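Local structure of type I site-specific restriction-modification system, R (Restriction) subunit (Vibrio vulnificus, 3H1T) at residues 293-298 with 327-332; 303-308 with 333-338. The protein is a fragment of a putative type I restriction enzyme HsdR subunit that probably binds and hydrolyses ATP and probably binds DNA. All blocks are in the same frame, centred on the assembly; numbering follows the deposited sequence.

Contact 1 (293-298 with 327-332); sequences GLYKEF and EYFEPA
The short 3-10 turn at 294-297 meets residues 327-332, at helix 323-328, and the backbones come closest at K296 and Y328, whose CA atoms are 8.3 Å apart. Side chains bridge that gap. Y328 makes the largest share of the contact. Its ring receives the edge of the Y295 ring on one face in a T-shaped pair, with the planes at 60° and the centroids 5.3 Å apart. Y295 CE1 lies 3.9 Å from Y328 CG, and the two side chains run past each other in opposite directions. Y328 has CG anti to the backbone N (chi1 168°), which sends the ring across to the turn. There Y328 OH donates a hydrogen bond to F298 O, 2.7 Å away. The donor lies in the carbonyl plane, and the C=O...O angle is 158°. This bond and the Y295 edge hold the phenol at two places. F329 adds a second aromatic. F329 CE2 packs 3.7 Å from Y295 CB, and F298 CB comes to the edge of that ring, 4.2 Å from F329 CZ. Y328 CD1 sits over the centre of the F329 ring. Around the contact, Y295 also touches E324 and I325 of helix 323-328, and F329 meets F303 edge-to-face. The loop between strands 277-281 and 305-308 is thus packed against helix 323-328 and the residues that follow it.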
ATOM      1  N   GLY A 293      20.520  -5.191 -23.336  1.00 58.95           N
ATOM      2  CA  GLY A 293      19.365  -5.819 -23.967  1.00 57.30           C
ATOM      3  C   GLY A 293      19.446  -7.330 -23.838  1.00 56.82           C
ATOM      4  O   GLY A 293      19.008  -8.089 -24.714  1.00 55.94           O
ATOM      5  N   LEU A 294      20.027  -7.755 -22.721  1.00 74.69           N
ATOM      6  CA  LEU A 294      20.244  -9.153 -22.363  1.00 73.07           C
ATOM      7  C   LEU A 294      19.055 -10.083 -22.612  1.00 74.18           C
ATOM      8  O   LEU A 294      19.220 -11.193 -23.118  1.00 75.57           O
ATOM      9  CB  LEU A 294      20.635  -9.213 -20.884  1.00 57.92           C
ATOM     10  CG  LEU A 294      21.552 -10.316 -20.350  1.00 58.19           C
ATOM     11  CD1 LEU A 294      21.766 -10.060 -18.859  1.00 57.54           C
ATOM     12  CD2 LEU A 294      20.952 -11.696 -20.583  1.00 56.99           C
ATOM     13  N   TYR A 295      17.855  -9.626 -22.273  1.00 77.95           N
ATOM     14  CA  TYR A 295      16.656 -10.443 -22.422  1.00 78.42           C
ATOM     15  C   TYR A 295      16.451 -11.113 -23.771  1.00 78.42           C
ATOM     16  O   TYR A 295      15.833 -12.182 -23.846  1.00 78.92           O
ATOM     17  CB  TYR A 295      15.412  -9.625 -22.065  1.00 67.26           C
ATOM     18  CG  TYR A 295      15.231  -8.351 -22.856  1.00 66.89           C
ATOM     19  CD1 TYR A 295      14.615  -8.359 -24.113  1.00 67.83           C
ATOM     20  CD2 TYR A 295      15.614  -7.121 -22.317  1.00 66.65           C
ATOM     21  CE1 TYR A 295      14.377  -7.170 -24.809  1.00 66.86           C
ATOM     22  CE2 TYR A 295      15.381  -5.928 -23.002  1.00 67.19           C
ATOM     23  CZ  TYR A 295      14.762  -5.961 -24.246  1.00 67.95           C
ATOM     24  OH  TYR A 295      14.541  -4.782 -24.927  1.00 69.17           O
ATOM     25  N   LYS A 296      16.984 -10.528 -24.837  1.00 63.10           N
ATOM     26  CA  LYS A 296      16.770 -11.134 -26.145  1.00 61.36           C
ATOM     27  C   LYS A 296      17.434 -12.521 -26.245  1.00 61.29           C
ATOM     28  O   LYS A 296      17.222 -13.256 -27.210  1.00 60.49           O
ATOM     29  CB  LYS A 296      17.242 -10.181 -27.241  1.00 60.56           C
ATOM     30  CG  LYS A 296      16.813  -8.738 -26.962  1.00 60.36           C
ATOM     31  CD  LYS A 296      16.740  -7.876 -28.218  1.00 61.89           C
ATOM     32  CE  LYS A 296      16.943  -6.388 -27.899  1.00 62.19           C
ATOM     33  NZ  LYS A 296      15.942  -5.810 -26.951  1.00 64.64           N
ATOM     34  N   GLU A 297      18.209 -12.890 -25.224  1.00 72.35           N
ATOM     35  CA  GLU A 297      18.853 -14.203 -25.197  1.00 72.26           C
ATOM     36  C   GLU A 297      17.768 -15.225 -24.816  1.00 72.21           C
ATOM     37  O   GLU A 297      17.921 -16.437 -25.023  1.00 72.00           O
ATOM     38  CB  GLU A 297      20.000 -14.216 -24.172  1.00 86.38           C
ATOM     39  CG  GLU A 297      20.542 -15.624 -23.816  1.00 89.24           C
ATOM     40  CD  GLU A 297      21.248 -16.339 -24.973  1.00 90.46           C
ATOM     41  OE1 GLU A 297      22.280 -15.826 -25.480  1.00 90.23           O
ATOM     42  OE2 GLU A 297      20.764 -17.429 -25.365  1.00 91.87           O
ATOM     43  N   PHE A 298      16.676 -14.723 -24.238  1.00 63.63           N
ATOM     44  CA  PHE A 298      15.553 -15.576 -23.877  1.00 62.81           C
ATOM     45  C   PHE A 298      14.563 -15.385 -25.001  1.00 61.46           C
ATOM     46  O   PHE A 298      14.444 -14.290 -25.560  1.00 60.73           O
ATOM     47  CB  PHE A 298      14.845 -15.136 -22.593  1.00 58.66           C
ATOM     48  CG  PHE A 298      15.728 -15.035 -21.390  1.00 56.96           C
ATOM     49  CD1 PHE A 298      16.421 -13.858 -21.130  1.00 57.44           C
ATOM     50  CD2 PHE A 298      15.787 -16.069 -20.456  1.00 56.52           C
ATOM     51  CE1 PHE A 298      17.155 -13.698 -19.947  1.00 58.18           C
ATOM     52  CE2 PHE A 298      16.521 -15.925 -19.265  1.00 57.15           C
ATOM     53  CZ  PHE A 298      17.205 -14.733 -19.012  1.00 58.19           C
ATOM     54  N   GLU A 327       6.889  -5.179 -24.455  1.00 72.66           N
ATOM     55  CA  GLU A 327       6.356  -5.422 -25.794  1.00 74.01           C
ATOM     56  C   GLU A 327       7.148  -6.529 -26.492  1.00 74.10           C
ATOM     57  O   GLU A 327       6.695  -7.093 -27.490  1.00 74.19           O
ATOM     58  CB  GLU A 327       6.315  -4.132 -26.648  1.00 67.86           C
ATOM     59  CG  GLU A 327       7.617  -3.352 -26.776  1.00 71.02           C
ATOM     60  CD  GLU A 327       7.375  -1.853 -27.037  1.00 73.19           C
ATOM     61  OE1 GLU A 327       6.298  -1.348 -26.626  1.00 76.37           O
ATOM     62  OE2 GLU A 327       8.253  -1.173 -27.630  1.00 73.93           O
ATOM     63  N   TYR A 328       8.327  -6.843 -25.962  1.00 54.65           N
ATOM     64  CA  TYR A 328       9.131  -7.917 -26.530  1.00 53.76           C
ATOM     65  C   TYR A 328       8.618  -9.219 -25.945  1.00 53.54           C
ATOM     66  O   TYR A 328       8.574 -10.241 -26.622  1.00 53.89           O
ATOM     67  CB  TYR A 328      10.621  -7.790 -26.164  1.00 71.77           C
ATOM     68  CG  TYR A 328      11.438  -9.040 -26.479  1.00 72.07           C
ATOM     69  CD1 TYR A 328      11.498 -10.117 -25.585  1.00 72.70           C
ATOM     70  CD2 TYR A 328      12.127  -9.157 -27.688  1.00 72.65           C
ATOM     71  CE1 TYR A 328      12.228 -11.278 -25.890  1.00 74.22           C
ATOM     72  CE2 TYR A 328      12.859 -10.316 -28.005  1.00 73.81           C
ATOM     73  CZ  TYR A 328      12.906 -11.365 -27.105  1.00 74.52           C
ATOM     74  OH  TYR A 328      13.638 -12.489 -27.414  1.00 76.07           O
ATOM     75  N   PHE A 329       8.224  -9.174 -24.680  1.00 58.90           N
ATOM     76  CA  PHE A 329       7.761 -10.370 -24.017  1.00 59.02           C
ATOM     77  C   PHE A 329       6.280 -10.666 -24.063  1.00 58.81           C
ATOM     78  O   PHE A 329       5.722 -11.191 -23.108  1.00 59.28           O
ATOM     79  CB  PHE A 329       8.264 -10.399 -22.575  1.00 49.90           C
ATOM     80  CG  PHE A 329       9.666 -10.910 -22.439  1.00 48.42           C
ATOM     81  CD1 PHE A 329      10.016 -12.142 -22.998  1.00 47.71           C
ATOM     82  CD2 PHE A 329      10.627 -10.191 -21.729  1.00 46.79           C
ATOM     83  CE1 PHE A 329      11.292 -12.656 -22.854  1.00 46.96           C
ATOM     84  CE2 PHE A 329      11.909 -10.698 -21.580  1.00 47.21           C
ATOM     85  CZ  PHE A 329      12.242 -11.930 -22.143  1.00 46.65           C
ATOM     86  N   GLU A 330       5.624 -10.281 -25.148  1.00 67.59           N
ATOM     87  CA  GLU A 330       4.227 -10.649 -25.323  1.00 67.58           C
ATOM     88  C   GLU A 330       4.524 -12.048 -25.873  1.00 68.86           C
ATOM     89  O   GLU A 330       5.586 -12.259 -26.457  1.00 69.51           O
ATOM     90  CB  GLU A 330       3.550  -9.812 -26.418  1.00 75.85           C
ATOM     91  CG  GLU A 330       2.223 -10.408 -26.897  1.00 77.87           C
ATOM     92  CD  GLU A 330       1.466  -9.476 -27.839  1.00 78.54           C
ATOM     93  OE1 GLU A 330       1.734  -8.252 -27.832  1.00 80.80           O
ATOM     94  OE2 GLU A 330       0.590  -9.970 -28.582  1.00 80.74           O
ATOM     95  N   PRO A 331       3.622 -13.022 -25.691  1.00 75.76           N
ATOM     96  CA  PRO A 331       2.310 -12.979 -25.046  1.00 75.23           C
ATOM     97  C   PRO A 331       2.378 -13.410 -23.582  1.00 72.91           C
ATOM     98  O   PRO A 331       1.461 -14.075 -23.087  1.00 74.81           O
ATOM     99  CB  PRO A 331       1.471 -13.970 -25.873  1.00 62.90           C
ATOM    100  CG  PRO A 331       2.474 -14.580 -26.924  1.00 62.43           C
ATOM    101  CD  PRO A 331       3.826 -14.325 -26.336  1.00 62.42           C
ATOM    102  N   ALA A 332       3.449 -13.062 -22.881  1.00 55.11           N
ATOM    103  CA  ALA A 332       3.529 -13.452 -21.476  1.00 50.94           C
ATOM    104  C   ALA A 332       2.510 -12.614 -20.717  1.00 48.15           C
ATOM    105  O   ALA A 332       2.372 -11.413 -20.980  1.00 48.14           O
ATOM    106  CB  ALA A 332       4.938 -13.202 -20.930  1.00 40.08           C
TER

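Contact 2 (303-308 with 333-338); sequences FDLIII and FQIGMT
L305, I307 and I335 form the apolar centre, on one face of two parallel strands, and M337 joins them through its CE. I307 and I335 lie side by side and point the same way, with I307 CG1 4.2 Å from I335 CB. L305 reaches over to the second strand: CG is anti to the backbone N (chi1 180°), and L305 CD1 lies 3.6 Å from F333 CB. L305 CD1 and I335 CD1 are modelled at 3.2 Å, shorter than usual for two methyls, so the exact spacing is doubtful. M337 is a selenomethionine. Its chain bends at the selenium, and M337 CE comes to 4.1 Å from I307 CG2. I306, Q334 and I308 face the other side of the sheet.

Backbone bonds join the strands in parallel register, L305 beside F333 through I308 beside G336. I335 N donates to I306 O at 3.0 Å, and I308 N to I335 O at 3.0 Å; both are nearly straight. The other three are more bent; in that from F333 N to D304 O the donor stands above the carbonyl plane. At this end of the strand pair the D304 carboxylate accepts hydrogen bonds from R237 N and R229 N. Q334 OE1 is hydrogen-bonded to Y352 OH.

The pair belongs to the parallel sheet of the first P-loop NTPase-like, or helicase ATP-binding, domain. Strand 238-242 flanks 305-308, and strand 200-205 flanks 333-338. Helix 211-224 covers the L305 and I307 side and also touches M337.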
ATOM      1  N   PHE A 303       8.793 -16.726 -20.695  1.00 46.33           N
ATOM      2  CA  PHE A 303       7.947 -16.546 -19.506  1.00 42.87           C
ATOM      3  C   PHE A 303       6.437 -16.708 -19.700  1.00 42.97           C
ATOM      4  O   PHE A 303       5.887 -16.406 -20.762  1.00 41.97           O
ATOM      5  CB  PHE A 303       8.182 -15.160 -18.903  1.00 43.32           C
ATOM      6  CG  PHE A 303       9.621 -14.828 -18.667  1.00 42.79           C
ATOM      7  CD1 PHE A 303      10.370 -14.223 -19.663  1.00 44.26           C
ATOM      8  CD2 PHE A 303      10.221 -15.085 -17.438  1.00 43.20           C
ATOM      9  CE1 PHE A 303      11.701 -13.871 -19.447  1.00 45.45           C
ATOM     10  CE2 PHE A 303      11.553 -14.735 -17.209  1.00 44.01           C
ATOM     11  CZ  PHE A 303      12.293 -14.123 -18.221  1.00 44.86           C
ATOM     12  N   ASP A 304       5.766 -17.174 -18.651  1.00 49.53           N
ATOM     13  CA  ASP A 304       4.316 -17.329 -18.693  1.00 50.12           C
ATOM     14  C   ASP A 304       3.726 -16.083 -18.029  1.00 49.05           C
ATOM     15  O   ASP A 304       2.591 -15.666 -18.308  1.00 48.22           O
ATOM     16  CB  ASP A 304       3.873 -18.570 -17.908  1.00 46.34           C
ATOM     17  CG  ASP A 304       4.496 -19.856 -18.434  1.00 47.55           C
ATOM     18  OD1 ASP A 304       5.694 -20.096 -18.172  1.00 48.34           O
ATOM     19  OD2 ASP A 304       3.779 -20.629 -19.105  1.00 51.13           O
ATOM     20  N   LEU A 305       4.530 -15.497 -17.150  1.00 38.03           N
ATOM     21  CA  LEU A 305       4.131 -14.337 -16.386  1.00 35.64           C
ATOM     22  C   LEU A 305       5.287 -13.418 -16.022  1.00 35.02           C
ATOM     23  O   LEU A 305       6.406 -13.863 -15.758  1.00 35.47           O
ATOM     24  CB  LEU A 305       3.457 -14.791 -15.094  1.00 33.24           C
ATOM     25  CG  LEU A 305       2.977 -13.669 -14.173  1.00 32.10           C
ATOM     26  CD1 LEU A 305       1.830 -12.957 -14.862  1.00 29.70           C
ATOM     27  CD2 LEU A 305       2.522 -14.238 -12.827  1.00 31.40           C
ATOM     28  N   ILE A 306       4.983 -12.128 -16.012  1.00 37.50           N
ATOM     29  CA  ILE A 306       5.926 -11.091 -15.653  1.00 37.23           C
ATOM     30  C   ILE A 306       5.221 -10.135 -14.695  1.00 38.80           C
ATOM     31  O   ILE A 306       4.107  -9.679 -14.975  1.00 39.17           O
ATOM     32  CB  ILE A 306       6.357 -10.283 -16.877  1.00 41.89           C
ATOM     33  CG1 ILE A 306       7.061 -11.193 -17.893  1.00 40.08           C
ATOM     34  CG2 ILE A 306       7.247  -9.113 -16.430  1.00 41.92           C
ATOM     35  CD1 ILE A 306       8.522 -10.889 -18.091  1.00 41.90           C
ATOM     36  N   ILE A 307       5.861  -9.834 -13.569  1.00 32.39           N
ATOM     37  CA  ILE A 307       5.288  -8.920 -12.586  1.00 31.92           C
ATOM     38  C   ILE A 307       6.197  -7.712 -12.388  1.00 32.50           C
ATOM     39  O   ILE A 307       7.375  -7.861 -12.069  1.00 33.58           O
ATOM     40  CB  ILE A 307       5.052  -9.658 -11.236  1.00 30.48           C
ATOM     41  CG1 ILE A 307       3.939 -10.699 -11.417  1.00 27.05           C
ATOM     42  CG2 ILE A 307       4.652  -8.671 -10.133  1.00 27.83           C
ATOM     43  CD1 ILE A 307       3.781 -11.674 -10.273  1.00 21.64           C
ATOM     44  N   ILE A 308       5.652  -6.515 -12.582  1.00 34.62           N
ATOM     45  CA  ILE A 308       6.436  -5.292 -12.448  1.00 36.74           C
ATOM     46  C   ILE A 308       6.209  -4.573 -11.123  1.00 39.58           C
ATOM     47  O   ILE A 308       5.076  -4.242 -10.770  1.00 37.39           O
ATOM     48  CB  ILE A 308       6.119  -4.328 -13.597  1.00 34.71           C
ATOM     49  CG1 ILE A 308       6.333  -5.057 -14.925  1.00 33.07           C
ATOM     50  CG2 ILE A 308       6.986  -3.064 -13.481  1.00 34.61           C
ATOM     51  CD1 ILE A 308       5.850  -4.305 -16.111  1.00 38.34           C
ATOM     52  N   PHE A 333       1.772 -13.242 -19.802  1.00 35.51           N
ATOM     53  CA  PHE A 333       0.789 -12.494 -19.021  1.00 31.64           C
ATOM     54  C   PHE A 333       1.579 -11.441 -18.268  1.00 30.68           C
ATOM     55  O   PHE A 333       2.692 -11.710 -17.805  1.00 28.87           O
ATOM     56  CB  PHE A 333       0.048 -13.382 -18.017  1.00 31.90           C
ATOM     57  CG  PHE A 333      -1.136 -14.109 -18.595  1.00 34.11           C
ATOM     58  CD1 PHE A 333      -0.967 -15.290 -19.313  1.00 33.56           C
ATOM     59  CD2 PHE A 333      -2.430 -13.621 -18.407  1.00 35.33           C
ATOM     60  CE1 PHE A 333      -2.060 -15.988 -19.835  1.00 35.34           C
ATOM     61  CE2 PHE A 333      -3.551 -14.313 -18.932  1.00 36.90           C
ATOM     62  CZ  PHE A 333      -3.361 -15.501 -19.646  1.00 37.73           C
ATOM     63  N   GLN A 334       1.012 -10.247 -18.140  1.00 37.44           N
ATOM     64  CA  GLN A 334       1.700  -9.161 -17.457  1.00 38.25           C
ATOM     65  C   GLN A 334       0.886  -8.471 -16.368  1.00 38.90           C
ATOM     66  O   GLN A 334      -0.214  -7.973 -16.631  1.00 39.23           O
ATOM     67  CB  GLN A 334       2.152  -8.133 -18.500  1.00 39.71           C
ATOM     68  CG  GLN A 334       3.202  -8.668 -19.474  1.00 39.92           C
ATOM     69  CD  GLN A 334       3.443  -7.745 -20.645  1.00 39.46           C
ATOM     70  OE1 GLN A 334       3.294  -6.525 -20.529  1.00 41.28           O
ATOM     71  NE2 GLN A 334       3.833  -8.316 -21.785  1.00 40.45           N
ATOM     72  N   ILE A 335       1.422  -8.437 -15.147  1.00 35.45           N
ATOM     73  CA  ILE A 335       0.750  -7.769 -14.027  1.00 35.32           C
ATOM     74  C   ILE A 335       1.579  -6.575 -13.592  1.00 33.21           C
ATOM     75  O   ILE A 335       2.727  -6.712 -13.149  1.00 34.35           O
ATOM     76  CB  ILE A 335       0.561  -8.685 -12.754  1.00 46.51           C
ATOM     77  CG1 ILE A 335      -0.579  -9.674 -12.971  1.00 46.61           C
ATOM     78  CG2 ILE A 335       0.230  -7.832 -11.521  1.00 47.12           C
ATOM     79  CD1 ILE A 335      -0.258 -10.681 -13.997  1.00 50.54           C
ATOM     80  N   GLY A 336       1.001  -5.398 -13.720  1.00 26.56           N
ATOM     81  CA  GLY A 336       1.703  -4.207 -13.311  1.00 27.75           C
ATOM     82  C   GLY A 336       1.193  -3.673 -11.983  1.00 28.89           C
ATOM     83  O   GLY A 336      -0.011  -3.675 -11.694  1.00 28.65           O
HETATM   84  N   MSE A 337       2.116  -3.222 -11.146  1.00 32.37           N
HETATM   85  CA  MSE A 337       1.744  -2.658  -9.864  1.00 30.28           C
HETATM   86  C   MSE A 337       2.272  -1.232  -9.854  1.00 31.74           C
HETATM   87  O   MSE A 337       3.358  -0.966 -10.364  1.00 30.04           O
HETATM   88  CB  MSE A 337       2.350  -3.475  -8.722  1.00 44.07           C
HETATM   89  CG  MSE A 337       2.104  -4.975  -8.844  1.00 48.93           C
HETATM   90 SE   MSE A 337       2.361  -5.955  -7.205  1.00 59.34          SE
HETATM   91  CE  MSE A 337       4.299  -5.909  -7.074  1.00 56.32           C
ATOM     92  N   THR A 338       1.493  -0.313  -9.289  1.00 32.03           N
ATOM     93  CA  THR A 338       1.885   1.085  -9.217  1.00 31.54           C
ATOM     94  C   THR A 338       1.454   1.604  -7.862  1.00 29.24           C
ATOM     95  O   THR A 338       0.548   1.049  -7.248  1.00 31.28           O
ATOM     96  CB  THR A 338       1.226   1.907 -10.361  1.00 36.97           C
ATOM     97  OG1 THR A 338       1.797   3.223 -10.397  1.00 39.60           O
ATOM     98  CG2 THR A 338      -0.282   2.009 -10.166  1.00 37.26           C
TER

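How the contacts relate
From the N terminus the chain passes 293-298, then 303-308, then 327-332 and finally 333-338. The segments alternate, so contacts 1 and 2 cross rather than nest. Contact 1 closes the loop that runs through strand 305-308 and helix 323-328. Contact 2 closes the connection from strand 305-308 through that helix to strand 333-338, a parallel crossover within the sheet. The two contacts are about 13 Å apart, centre to centre, and they touch: A332 CB packs on F303 O. Together they tie the loop before strand 305-308 and helix 323-328 to neighbouring strands of one parallel sheet.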